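Local coordinates for protein chitooligosaccharidolytic beta-N-acetylglucosaminidase (Ostrinia furnacalis, PDB 3NSN) that hydrolyses terminal beta-linked N-acetylglucosamine units one at a time from the non-reducing ends of chitooligosaccharides, preferring short substrates, at residues Thr196-Tyr201 with Ile225-Ser230; Lys301-Glu306 with Ser348-Asn353; Gly459-Ala464 with Trp502-Asp507. All coordinates share one frame; numbering follows the deposited sequence.

Interaction 1 (Thr196-Tyr201 with Ile225-Ser230). With TMX (2-deoxy-2-(trimethylammonio)-beta-D-glucopyranose), chain B.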
loop_
_atom_site.group_PDB
_atom_site.type_symbol
_atom_site.label_atom_id
_atom_site.label_comp_id
_atom_site.label_asym_id
_atom_site.label_seq_id
_atom_site.Cartn_x
_atom_site.Cartn_y
_atom_site.Cartn_z
ATOM N N THR A 196 -6.755 -10.048 -12.403
ATOM C CA THR A 196 -7.364 -8.834 -12.895
ATOM C C THR A 196 -8.860 -8.902 -13.066
ATOM O O THR A 196 -9.394 -8.128 -13.797
ATOM C CB THR A 196 -6.662 -8.263 -14.169
ATOM O OG1 THR A 196 -6.865 -9.105 -15.283
ATOM C CG2 THR A 196 -5.222 -8.119 -13.972
ATOM N N ALA A 197 -9.495 -9.864 -12.424
ATOM C CA ALA A 197 -10.919 -10.104 -12.544
ATOM C C ALA A 197 -11.704 -9.752 -11.292
ATOM O O ALA A 197 -12.788 -9.281 -11.344
ATOM C CB ALA A 197 -11.163 -11.532 -12.970
ATOM N N ARG A 198 -11.088 -10.003 -10.158
ATOM C CA ARG A 198 -11.600 -9.619 -8.875
ATOM C C ARG A 198 -11.610 -8.118 -8.653
ATOM O O ARG A 198 -12.352 -7.651 -7.901
ATOM C CB ARG A 198 -10.965 -10.424 -7.742
ATOM C CG ARG A 198 -11.683 -11.724 -7.448
ATOM C CD ARG A 198 -11.590 -12.782 -8.547
ATOM N NE ARG A 198 -11.963 -14.092 -8.069
ATOM C CZ ARG A 198 -11.121 -15.000 -7.590
ATOM N NH1 ARG A 198 -9.828 -14.790 -7.582
ATOM N NH2 ARG A 198 -11.589 -16.134 -7.154
ATOM N N ASN A 199 -10.688 -7.426 -9.277
ATOM C CA ASN A 199 -10.636 -5.998 -9.378
ATOM C C ASN A 199 -9.818 -5.681 -10.636
ATOM O O ASN A 199 -8.964 -6.456 -11.024
ATOM C CB ASN A 199 -10.055 -5.349 -8.112
ATOM C CG ASN A 199 -11.086 -5.058 -7.044
ATOM O OD1 ASN A 199 -12.034 -4.361 -7.270
ATOM N ND2 ASN A 199 -10.872 -5.552 -5.897
ATOM N N TYR A 200 -10.134 -4.590 -11.292
ATOM C CA TYR A 200 -9.426 -4.134 -12.462
ATOM C C TYR A 200 -8.075 -3.461 -12.168
ATOM O O TYR A 200 -7.907 -2.785 -11.206
ATOM C CB TYR A 200 -10.305 -3.228 -13.305
ATOM C CG TYR A 200 -9.756 -2.819 -14.628
ATOM C CD1 TYR A 200 -9.166 -1.620 -14.780
ATOM C CD2 TYR A 200 -9.819 -3.632 -15.714
ATOM C CE1 TYR A 200 -8.698 -1.230 -15.913
ATOM C CE2 TYR A 200 -9.346 -3.237 -16.876
ATOM C CZ TYR A 200 -8.762 -2.036 -16.972
ATOM O OH TYR A 200 -8.285 -1.619 -18.112
ATOM N N TYR A 201 -7.129 -3.670 -13.037
ATOM C CA TYR A 201 -5.849 -3.044 -12.961
ATOM C C TYR A 201 -5.584 -2.289 -14.226
ATOM O O TYR A 201 -5.685 -2.813 -15.281
ATOM C CB TYR A 201 -4.747 -4.075 -12.735
ATOM C CG TYR A 201 -4.695 -4.708 -11.375
ATOM C CD1 TYR A 201 -3.694 -4.418 -10.484
ATOM C CD2 TYR A 201 -5.647 -5.624 -10.992
ATOM C CE1 TYR A 201 -3.652 -4.999 -9.286
ATOM C CE2 TYR A 201 -5.628 -6.180 -9.787
ATOM C CZ TYR A 201 -4.624 -5.888 -8.928
ATOM O OH TYR A 201 -4.603 -6.496 -7.754
ATOM N N ILE A 225 -6.923 -13.348 -16.036
ATOM C CA ILE A 225 -7.753 -12.332 -16.611
ATOM C C ILE A 225 -9.253 -12.508 -16.500
ATOM O O ILE A 225 -9.939 -11.636 -16.817
ATOM C CB ILE A 225 -7.326 -12.112 -18.045
ATOM C CG1 ILE A 225 -7.775 -10.757 -18.522
ATOM C CG2 ILE A 225 -7.788 -13.221 -18.937
ATOM C CD1 ILE A 225 -7.113 -10.340 -19.665
ATOM N N THR A 226 -9.731 -13.639 -16.033
ATOM C CA THR A 226 -11.152 -13.910 -15.842
ATOM C C THR A 226 -11.471 -14.642 -14.570
ATOM O O THR A 226 -10.680 -15.380 -14.045
ATOM C CB THR A 226 -11.807 -14.704 -17.002
ATOM O OG1 THR A 226 -11.122 -15.927 -17.218
ATOM C CG2 THR A 226 -11.794 -13.901 -18.238
ATOM N N ASP A 227 -12.656 -14.391 -14.077
ATOM C CA ASP A 227 -13.216 -15.066 -12.935
ATOM C C ASP A 227 -14.705 -14.833 -12.927
ATOM O O ASP A 227 -15.232 -14.306 -13.831
ATOM C CB ASP A 227 -12.576 -14.671 -11.607
ATOM C CG ASP A 227 -12.367 -15.848 -10.681
ATOM O OD1 ASP A 227 -13.314 -16.325 -10.044
ATOM O OD2 ASP A 227 -11.240 -16.257 -10.532
ATOM N N SER A 228 -15.348 -15.254 -11.871
ATOM C CA SER A 228 -16.781 -15.099 -11.701
ATOM C C SER A 228 -17.259 -13.639 -11.592
ATOM O O SER A 228 -18.311 -13.305 -12.052
ATOM C CB SER A 228 -17.271 -15.962 -10.552
ATOM O OG SER A 228 -16.770 -15.556 -9.328
ATOM N N GLN A 229 -16.437 -12.814 -10.970
ATOM C CA GLN A 229 -16.649 -11.405 -10.760
ATOM C C GLN A 229 -16.679 -10.489 -11.996
ATOM O O GLN A 229 -17.362 -9.538 -11.994
ATOM C CB GLN A 229 -15.710 -10.857 -9.703
ATOM C CG GLN A 229 -15.938 -11.349 -8.317
ATOM C CD GLN A 229 -15.225 -12.642 -7.961
ATOM O OE1 GLN A 229 -14.688 -13.307 -8.771
ATOM N NE2 GLN A 229 -15.295 -12.999 -6.725
ATOM N N SER A 230 -15.863 -10.767 -12.995
ATOM C CA SER A 230 -15.796 -9.986 -14.210
ATOM C C SER A 230 -15.131 -10.677 -15.397
ATOM O O SER A 230 -14.421 -11.575 -15.218
ATOM C CB SER A 230 -15.122 -8.651 -13.958
ATOM O OG SER A 230 -13.797 -8.803 -13.714
HETATM C C1 TMX B . -8.528 -19.445 -3.249
HETATM C C2 TMX B . -8.627 -19.556 -4.813
HETATM N N2 TMX B . -7.609 -20.467 -5.440
HETATM C C3 TMX B . -8.726 -18.142 -5.485
HETATM O O3 TMX B . -9.887 -18.080 -6.335
HETATM C C4 TMX B . -8.790 -17.006 -4.461
HETATM O O4 TMX B . -8.742 -15.756 -5.163
HETATM C C5 TMX B . -7.606 -17.122 -3.491
HETATM O O5 TMX B . -7.592 -18.409 -2.794
HETATM C C6 TMX B . -7.637 -16.006 -2.450
HETATM O O6 TMX B . -6.423 -16.050 -1.689
HETATM C C7 TMX B . -7.833 -21.862 -5.043
HETATM C C8 TMX B . -6.214 -20.148 -5.095
HETATM C C9 TMX B . -7.705 -20.444 -6.912
HETATM O O HOH W 1 -11.949 -6.670 -14.170
HETATM O O HOH W 2 -14.583 -16.253 -7.544
#
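Arg198 lays its guanidinium flat against the carboxylate of Asp227, the two planes only 22° apart and OD2 of Asp227 lying 3.2 Å above the plane, over the centre of the group. Charge and stacking thus act together, and the salt bridge runs from Arg198 NE to Asp227 OD1 at 3.3 Å. Gln229 comes instead to the edge: its OE1 lies in the guanidinium plane and accepts from Arg198 NE at 2.9 Å, although its amide is turned steeply to that plane and the N-H meets the oxygen from above the carbonyl plane. A bend at chi2 (68°) turns the arginine chain toward the sugar, where NH2 gives a nearly straight bond (174°) to O3 of the trimethylammonio-glucose, 2.7 Å from that NH2, and NH1 reaches O4 weakly. Asp195 forms a salt bridge with NH1, while Asp227 is itself hydrogen-bonded to His281, its presumed partner in the charge relay. Behind the arginine the backbones close up. Ala197 has a methyl small enough to sit 3.4 Å from the backbone N of Asp227, and its carbonyl O receives the hydroxyl OG of Ser230, in the carbonyl plane on a lone pair, at 2.6 Å. A water bridges the same hydroxyl to the carbonyl of Thr196. These loops follow the first two strands of the TIM barrel, at the end where such barrels carry their active sites. A leucine in place of Arg198 would probably leave Gln229 OE1 and the sugar hydroxyls without their donor and the carboxylate of Asp227 without its stacked cation. The chemistry implies a sugar-recognition group whose orientation is fixed by the neighbouring acid and amide, one arginine touching both the sugar's O3 and O4 and the presumed charge-relay acid.

Interaction 2 (Lys301-Glu306 with Ser348-Asn353). With NAG (2-acetamido-2-deoxy-beta-D-glucopyranose), chain C; NAG (2-acetamido-2-deoxy-beta-D-glucopyranose), chain D; TMX (2-deoxy-2-(trimethylammonio)-beta-D-glucopyranose), chain B.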
loop_
_atom_site.group_PDB
_atom_site.type_symbol
_atom_site.label_atom_id
_atom_site.label_comp_id
_atom_site.label_asym_id
_atom_site.label_seq_id
_atom_site.Cartn_x
_atom_site.Cartn_y
_atom_site.Cartn_z
ATOM N N LYS A 301 -22.278 -20.220 0.507
ATOM C CA LYS A 301 -21.508 -21.208 1.202
ATOM C C LYS A 301 -21.911 -22.619 0.846
ATOM O O LYS A 301 -21.135 -23.502 0.978
ATOM C CB LYS A 301 -21.540 -20.994 2.683
ATOM C CG LYS A 301 -20.370 -20.179 3.156
ATOM C CD LYS A 301 -20.359 -20.038 4.658
ATOM C CE LYS A 301 -19.270 -19.155 5.130
ATOM N NZ LYS A 301 -19.738 -17.811 5.326
ATOM N N SER A 302 -23.137 -22.818 0.419
ATOM C CA SER A 302 -23.558 -24.130 -0.018
ATOM C C SER A 302 -22.988 -24.614 -1.332
ATOM O O SER A 302 -22.912 -25.784 -1.551
ATOM C CB SER A 302 -25.054 -24.264 0.005
ATOM O OG SER A 302 -25.525 -23.982 1.261
ATOM N N TYR A 303 -22.689 -23.691 -2.220
ATOM C CA TYR A 303 -22.294 -23.989 -3.556
ATOM C C TYR A 303 -20.903 -23.571 -3.996
ATOM O O TYR A 303 -20.443 -24.045 -4.975
ATOM C CB TYR A 303 -23.310 -23.401 -4.516
ATOM C CG TYR A 303 -24.748 -23.696 -4.228
ATOM C CD1 TYR A 303 -25.350 -24.840 -4.692
ATOM C CD2 TYR A 303 -25.501 -22.830 -3.501
ATOM C CE1 TYR A 303 -26.649 -25.099 -4.440
ATOM C CE2 TYR A 303 -26.776 -23.074 -3.239
ATOM C CZ TYR A 303 -27.368 -24.206 -3.701
ATOM O OH TYR A 303 -28.690 -24.420 -3.419
ATOM N N CYS A 304 -20.249 -22.672 -3.288
ATOM C CA CYS A 304 -18.859 -22.311 -3.586
ATOM C C CYS A 304 -18.100 -21.722 -2.384
ATOM O O CYS A 304 -18.628 -21.555 -1.344
ATOM C CB CYS A 304 -18.765 -21.378 -4.774
ATOM S SG CYS A 304 -19.618 -19.931 -4.518
ATOM N N VAL A 305 -16.839 -21.419 -2.577
ATOM C CA VAL A 305 -16.034 -20.893 -1.522
ATOM C C VAL A 305 -15.803 -19.400 -1.504
ATOM O O VAL A 305 -15.163 -18.918 -0.628
ATOM C CB VAL A 305 -14.747 -21.663 -1.379
ATOM C CG1 VAL A 305 -15.088 -23.031 -1.000
ATOM C CG2 VAL A 305 -13.965 -21.648 -2.624
ATOM N N GLU A 306 -16.307 -18.693 -2.496
ATOM C CA GLU A 306 -16.436 -17.263 -2.447
ATOM C C GLU A 306 -17.516 -16.768 -3.398
ATOM O O GLU A 306 -17.691 -17.287 -4.421
ATOM C CB GLU A 306 -15.090 -16.509 -2.641
ATOM C CG GLU A 306 -14.611 -16.411 -4.044
ATOM C CD GLU A 306 -13.212 -15.876 -4.177
ATOM O OE1 GLU A 306 -13.027 -14.711 -4.485
ATOM O OE2 GLU A 306 -12.293 -16.643 -3.998
ATOM N N SER A 348 -17.027 -27.281 -7.880
ATOM C CA SER A 348 -18.027 -27.625 -6.905
ATOM C C SER A 348 -19.016 -28.683 -7.344
ATOM O O SER A 348 -19.650 -28.582 -8.334
ATOM C CB SER A 348 -18.769 -26.396 -6.457
ATOM O OG SER A 348 -19.928 -26.738 -5.784
ATOM N N GLU A 349 -19.062 -29.743 -6.580
ATOM C CA GLU A 349 -19.943 -30.865 -6.814
ATOM C C GLU A 349 -21.403 -30.561 -6.614
ATOM O O GLU A 349 -22.224 -30.955 -7.393
ATOM C CB GLU A 349 -19.467 -32.079 -6.040
ATOM C CG GLU A 349 -19.079 -31.864 -4.576
ATOM C CD GLU A 349 -18.549 -30.454 -4.173
ATOM O OE1 GLU A 349 -17.315 -30.278 -4.207
ATOM O OE2 GLU A 349 -19.358 -29.583 -3.747
ATOM N N ALA A 350 -21.689 -29.813 -5.577
ATOM C CA ALA A 350 -23.047 -29.436 -5.271
ATOM C C ALA A 350 -23.626 -28.608 -6.381
ATOM O O ALA A 350 -24.754 -28.755 -6.772
ATOM C CB ALA A 350 -23.090 -28.650 -4.001
ATOM N N CYS A 351 -22.812 -27.710 -6.866
ATOM C CA CYS A 351 -23.251 -26.827 -7.874
ATOM C C CYS A 351 -23.584 -27.575 -9.111
ATOM O O CYS A 351 -24.539 -27.259 -9.713
ATOM C CB CYS A 351 -22.255 -25.677 -8.074
ATOM S SG CYS A 351 -22.348 -25.029 -9.596
ATOM N N TRP A 352 -22.794 -28.543 -9.509
ATOM C CA TRP A 352 -23.136 -29.391 -10.648
ATOM C C TRP A 352 -24.391 -30.293 -10.405
ATOM O O TRP A 352 -25.264 -30.404 -11.249
ATOM C CB TRP A 352 -21.911 -30.165 -11.184
ATOM C CG TRP A 352 -21.047 -29.397 -12.158
ATOM C CD1 TRP A 352 -21.370 -28.264 -12.753
ATOM C CD2 TRP A 352 -19.750 -29.740 -12.650
ATOM N NE1 TRP A 352 -20.384 -27.844 -13.565
ATOM C CE2 TRP A 352 -19.378 -28.746 -13.539
ATOM C CE3 TRP A 352 -18.877 -30.788 -12.423
ATOM C CZ2 TRP A 352 -18.175 -28.739 -14.187
ATOM C CZ3 TRP A 352 -17.715 -30.796 -13.075
ATOM C CH2 TRP A 352 -17.357 -29.778 -13.951
ATOM N N ASN A 353 -24.498 -30.877 -9.225
ATOM C CA ASN A 353 -25.661 -31.671 -8.864
ATOM C C ASN A 353 -26.981 -30.909 -8.769
ATOM O O ASN A 353 -28.022 -31.494 -8.872
ATOM C CB ASN A 353 -25.435 -32.502 -7.607
ATOM C CG ASN A 353 -26.363 -33.691 -7.540
ATOM O OD1 ASN A 353 -27.046 -33.976 -8.496
ATOM N ND2 ASN A 353 -26.398 -34.383 -6.408
HETATM C C1 NAG C . -11.804 -19.355 0.980
HETATM C C2 NAG C . -11.718 -17.977 0.304
HETATM C C3 NAG C . -11.239 -18.103 -1.155
HETATM C C4 NAG C . -10.006 -19.020 -1.308
HETATM C C5 NAG C . -10.227 -20.324 -0.525
HETATM C C6 NAG C . -8.948 -21.153 -0.478
HETATM C C7 NAG C . -13.407 -16.349 1.153
HETATM C C8 NAG C . -12.332 -15.849 2.103
HETATM N N2 NAG C . -13.054 -17.356 0.329
HETATM O O3 NAG C . -10.937 -16.799 -1.700
HETATM O O4 NAG C . -9.871 -19.290 -2.708
HETATM O O5 NAG C . -10.556 -20.038 0.844
HETATM O O6 NAG C . -9.266 -22.455 -0.007
HETATM O O7 NAG C . -14.532 -15.839 1.172
HETATM C C1 NAG D . -13.120 -21.391 5.755
HETATM C C2 NAG D . -11.873 -21.870 5.039
HETATM C C3 NAG D . -11.398 -20.845 4.003
HETATM C C4 NAG D . -12.525 -20.394 3.053
HETATM C C5 NAG D . -13.836 -20.123 3.808
HETATM C C6 NAG D . -14.986 -20.112 2.805
HETATM C C7 NAG D . -10.444 -23.336 6.416
HETATM C C8 NAG D . -9.315 -23.381 7.455
HETATM N N2 NAG D . -10.803 -22.102 6.025
HETATM O O3 NAG D . -10.344 -21.435 3.226
HETATM O O4 NAG D . -12.108 -19.182 2.386
HETATM O O5 NAG D . -14.144 -21.157 4.781
HETATM O O6 NAG D . -15.884 -19.068 3.157
HETATM O O7 NAG D . -10.957 -24.373 5.994
HETATM C C1 TMX B . -8.528 -19.445 -3.249
HETATM C C2 TMX B . -8.627 -19.556 -4.813
HETATM N N2 TMX B . -7.609 -20.467 -5.440
HETATM C C3 TMX B . -8.726 -18.142 -5.485
HETATM O O3 TMX B . -9.887 -18.080 -6.335
HETATM C C4 TMX B . -8.790 -17.006 -4.461
HETATM O O4 TMX B . -8.742 -15.756 -5.163
HETATM C C5 TMX B . -7.606 -17.122 -3.491
HETATM O O5 TMX B . -7.592 -18.409 -2.794
HETATM C C6 TMX B . -7.637 -16.006 -2.450
HETATM O O6 TMX B . -6.423 -16.050 -1.689
HETATM C C7 TMX B . -7.833 -21.862 -5.043
HETATM C C8 TMX B . -6.214 -20.148 -5.095
HETATM C C9 TMX B . -7.705 -20.444 -6.912
#
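The backbones of Tyr303 and Cys351 come closest, their CA atoms 5.3 Å apart, where the 301-306 segment meets the first turn of helix 349-353. Ser348 is the N-cap of that helix: its OG accepts from Cys351 N at 3.2 Å and also donates to Tyr303 O. A serine suits the place because one hydroxyl can do both; with OG anti to the backbone N (chi1 165°), it stands between the helix start and the loop. The small side chains of Ala350 and Cys351 let the loop lie close, Ala350 CB packing against Ser302 O and Cys351 CB against the CB of Tyr303, whose ring turns its edge to the helix backbone. Disulfides join Cys304 to Cys309 and Cys351 to Cys294, the latter just after strand 292-293. Further along the loop, in this TIM-barrel glycosidase of family 20, come Val305, a determinant of linkage specificity, and Glu306, essential for binding chitooligosaccharides. Val305 O accepts from N2 of the NAG of chain C at 2.8 Å, and Glu306 OE2 takes the hydrogen bond from that sugar's O3 at 2.7 Å.

Interaction 3 (Gly459-Ala464 with Trp502-Asp507); sequences GAWVGA and WSEQSD. With TMX (2-deoxy-2-(trimethylammonio)-beta-D-glucopyranose), chain B; NAG (2-acetamido-2-deoxy-beta-D-glucopyranose), chain C.
Trp461 is held between two aliphatic groups: CB of Glu504 lies over one face of the indole, while Val462 CG1, its own neighbour in sequence, lies over the opposite face. The first is a CH-pi contact, with Glu504 CB 3.9 Å from the centroid of the five-membered ring of Trp461 and 20° off its normal. CG of the glutamate continues along the indole to within 3.6 Å of Trp461 CZ2. Glutamate suits this place because its methylenes can pack on an aromatic while a bend at chi2 (91°) carries the carboxylate away to the sugar. There OE2 of Glu504 receives the O4 hydroxyl of the trimethylammonio-glucose at 2.6 Å. The segment 502-507 follows the eighth and last strand of the TIM barrel, and the long loop holding Gly459-Ala464 lies beyond the seventh, after the short helix 449-452, so the two meet at the barrel's active-site end. Trp502, at the start of segment 502-507, spreads one face beneath the same sugar, with TMX O4 3.0 Å above its plane. Gln505 makes the direct polar link between the loops: NE2 donates to Gly459 O at 2.7 Å, with the N-H angle at 155°. The other end of that amide, OE1, accepts from Asn467 ND2, which leaves NE2 turned to the glycine carbonyl. Leu558 of the second subunit packs against both Trp461 and Gln505.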
loop_
_atom_site.group_PDB
_atom_site.type_symbol
_atom_site.label_atom_id
_atom_site.label_comp_id
_atom_site.label_asym_id
_atom_site.label_seq_id
_atom_site.Cartn_x
_atom_site.Cartn_y
_atom_site.Cartn_z
ATOM N N GLY A 459 -7.748 -7.267 6.370
ATOM C CA GLY A 459 -9.067 -7.456 6.928
ATOM C C GLY A 459 -9.956 -8.384 6.117
ATOM O O GLY A 459 -9.693 -8.607 5.004
ATOM N N ALA A 460 -10.986 -8.927 6.722
ATOM C CA ALA A 460 -11.926 -9.780 6.011
ATOM C C ALA A 460 -12.677 -8.974 4.960
ATOM O O ALA A 460 -12.881 -7.847 5.152
ATOM C CB ALA A 460 -12.909 -10.407 6.977
ATOM N N TRP A 461 -13.010 -9.567 3.836
ATOM C CA TRP A 461 -13.868 -8.952 2.846
ATOM C C TRP A 461 -15.294 -9.495 2.861
ATOM O O TRP A 461 -16.165 -8.946 2.266
ATOM C CB TRP A 461 -13.269 -8.982 1.463
ATOM C CG TRP A 461 -13.102 -10.288 0.807
ATOM C CD1 TRP A 461 -12.053 -11.104 0.916
ATOM C CD2 TRP A 461 -13.961 -10.893 -0.120
ATOM N NE1 TRP A 461 -12.193 -12.184 0.163
ATOM C CE2 TRP A 461 -13.361 -12.086 -0.512
ATOM C CE3 TRP A 461 -15.186 -10.547 -0.666
ATOM C CZ2 TRP A 461 -13.942 -12.933 -1.395
ATOM C CZ3 TRP A 461 -15.753 -11.379 -1.572
ATOM C CH2 TRP A 461 -15.129 -12.557 -1.932
ATOM N N VAL A 462 -15.493 -10.604 3.519
ATOM C CA VAL A 462 -16.818 -11.028 3.891
ATOM C C VAL A 462 -16.782 -11.167 5.403
ATOM O O VAL A 462 -15.917 -11.750 5.928
ATOM C CB VAL A 462 -17.336 -12.282 3.166
ATOM C CG1 VAL A 462 -17.380 -12.063 1.723
ATOM C CG2 VAL A 462 -16.514 -13.443 3.461
ATOM N N GLY A 463 -17.728 -10.589 6.079
ATOM C CA GLY A 463 -17.713 -10.624 7.516
ATOM C C GLY A 463 -16.663 -9.723 8.110
ATOM O O GLY A 463 -16.310 -8.778 7.534
ATOM N N ALA A 464 -16.151 -10.076 9.258
ATOM C CA ALA A 464 -15.201 -9.262 9.960
ATOM C C ALA A 464 -14.100 -10.157 10.373
ATOM O O ALA A 464 -14.177 -11.307 10.175
ATOM C CB ALA A 464 -15.809 -8.646 11.102
ATOM N N TRP A 502 -3.950 -12.456 -5.659
ATOM C CA TRP A 502 -5.361 -12.510 -5.879
ATOM C C TRP A 502 -5.885 -11.117 -5.451
ATOM O O TRP A 502 -5.341 -10.492 -4.602
ATOM C CB TRP A 502 -5.957 -13.624 -5.083
ATOM C CG TRP A 502 -5.409 -14.918 -5.431
ATOM C CD1 TRP A 502 -4.570 -15.608 -4.730
ATOM C CD2 TRP A 502 -5.695 -15.681 -6.582
ATOM N NE1 TRP A 502 -4.235 -16.729 -5.346
ATOM C CE2 TRP A 502 -4.939 -16.821 -6.497
ATOM C CE3 TRP A 502 -6.512 -15.506 -7.687
ATOM C CZ2 TRP A 502 -4.984 -17.818 -7.455
ATOM C CZ3 TRP A 502 -6.533 -16.461 -8.646
ATOM C CH2 TRP A 502 -5.794 -17.612 -8.527
ATOM N N SER A 503 -6.933 -10.681 -6.091
ATOM C CA SER A 503 -7.350 -9.324 -6.018
ATOM C C SER A 503 -8.673 -8.949 -5.372
ATOM O O SER A 503 -9.201 -7.916 -5.624
ATOM C CB SER A 503 -7.194 -8.713 -7.383
ATOM O OG SER A 503 -5.924 -8.870 -7.857
ATOM N N GLU A 504 -9.165 -9.812 -4.528
ATOM C CA GLU A 504 -10.378 -9.563 -3.830
ATOM C C GLU A 504 -10.183 -8.280 -3.056
ATOM O O GLU A 504 -11.075 -7.557 -2.894
ATOM C CB GLU A 504 -10.738 -10.708 -2.910
ATOM C CG GLU A 504 -11.238 -11.947 -3.611
ATOM C CD GLU A 504 -10.160 -12.959 -3.959
ATOM O OE1 GLU A 504 -9.020 -12.633 -4.025
ATOM O OE2 GLU A 504 -10.499 -14.071 -4.216
ATOM N N GLN A 505 -8.972 -8.036 -2.612
ATOM C CA GLN A 505 -8.588 -6.889 -1.877
ATOM C C GLN A 505 -7.398 -6.164 -2.450
ATOM O O GLN A 505 -6.596 -5.694 -1.719
ATOM C CB GLN A 505 -8.323 -7.283 -0.460
ATOM C CG GLN A 505 -9.533 -7.783 0.218
ATOM C CD GLN A 505 -9.266 -8.270 1.566
ATOM O OE1 GLN A 505 -8.838 -9.334 1.710
ATOM N NE2 GLN A 505 -9.503 -7.485 2.551
ATOM N N SER A 506 -7.278 -6.158 -3.749
ATOM C CA SER A 506 -6.233 -5.461 -4.430
ATOM C C SER A 506 -6.668 -4.987 -5.820
ATOM O O SER A 506 -7.390 -5.635 -6.499
ATOM C CB SER A 506 -4.992 -6.339 -4.556
ATOM O OG SER A 506 -3.891 -5.631 -5.030
ATOM N N ASP A 507 -6.113 -3.868 -6.212
ATOM C CA ASP A 507 -6.303 -3.241 -7.493
ATOM C C ASP A 507 -5.112 -2.345 -7.874
ATOM O O ASP A 507 -4.072 -2.452 -7.312
ATOM C CB ASP A 507 -7.658 -2.508 -7.591
ATOM C CG ASP A 507 -7.726 -1.190 -6.791
ATOM O OD1 ASP A 507 -6.785 -0.809 -6.105
ATOM O OD2 ASP A 507 -8.763 -0.571 -6.873
HETATM C C1 TMX B . -8.528 -19.445 -3.249
HETATM C C2 TMX B . -8.627 -19.556 -4.813
HETATM N N2 TMX B . -7.609 -20.467 -5.440
HETATM C C3 TMX B . -8.726 -18.142 -5.485
HETATM O O3 TMX B . -9.887 -18.080 -6.335
HETATM C C4 TMX B . -8.790 -17.006 -4.461
HETATM O O4 TMX B . -8.742 -15.756 -5.163
HETATM C C5 TMX B . -7.606 -17.122 -3.491
HETATM O O5 TMX B . -7.592 -18.409 -2.794
HETATM C C6 TMX B . -7.637 -16.006 -2.450
HETATM O O6 TMX B . -6.423 -16.050 -1.689
HETATM C C7 TMX B . -7.833 -21.862 -5.043
HETATM C C8 TMX B . -6.214 -20.148 -5.095
HETATM C C9 TMX B . -7.705 -20.444 -6.912
HETATM C C1 NAG C . -11.804 -19.355 0.980
HETATM C C2 NAG C . -11.718 -17.977 0.304
HETATM C C3 NAG C . -11.239 -18.103 -1.155
HETATM C C4 NAG C . -10.006 -19.020 -1.308
HETATM C C5 NAG C . -10.227 -20.324 -0.525
HETATM C C6 NAG C . -8.948 -21.153 -0.478
HETATM C C7 NAG C . -13.407 -16.349 1.153
HETATM C C8 NAG C . -12.332 -15.849 2.103
HETATM N N2 NAG C . -13.054 -17.356 0.329
HETATM O O3 NAG C . -10.937 -16.799 -1.700
HETATM O O4 NAG C . -9.871 -19.290 -2.708
HETATM O O5 NAG C . -10.556 -20.038 0.844
HETATM O O6 NAG C . -9.266 -22.455 -0.007
HETATM O O7 NAG C . -14.532 -15.839 1.172
#

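How the interactions relate
The three contacts follow one another along the chain and all lie in the catalytic TIM barrel. Interaction 1 joins loops after strands 189-195 and 220-224, neighbours in the barrel; interaction 2 joins the loop after strand 292-293 to helix 349-353, beyond barrel strand 340-343; interaction 3 joins the loop beyond strand 444-446 and helix 449-452 to that after strand 494-501, which closes against the first strand. Centres of interactions 1 and 3 are about 13 Å apart, and that of interaction 2 about 20 Å from each. Tyr201 and Asn199 probably hydrogen-bond Ser503, while Glu306 pairs weakly with Arg198 and lies close to Glu504, another acid. Interactions 1 and 3 flank TMX and border the second subunit; interaction 2's loop brings Val305 and Glu306 to the next sugar.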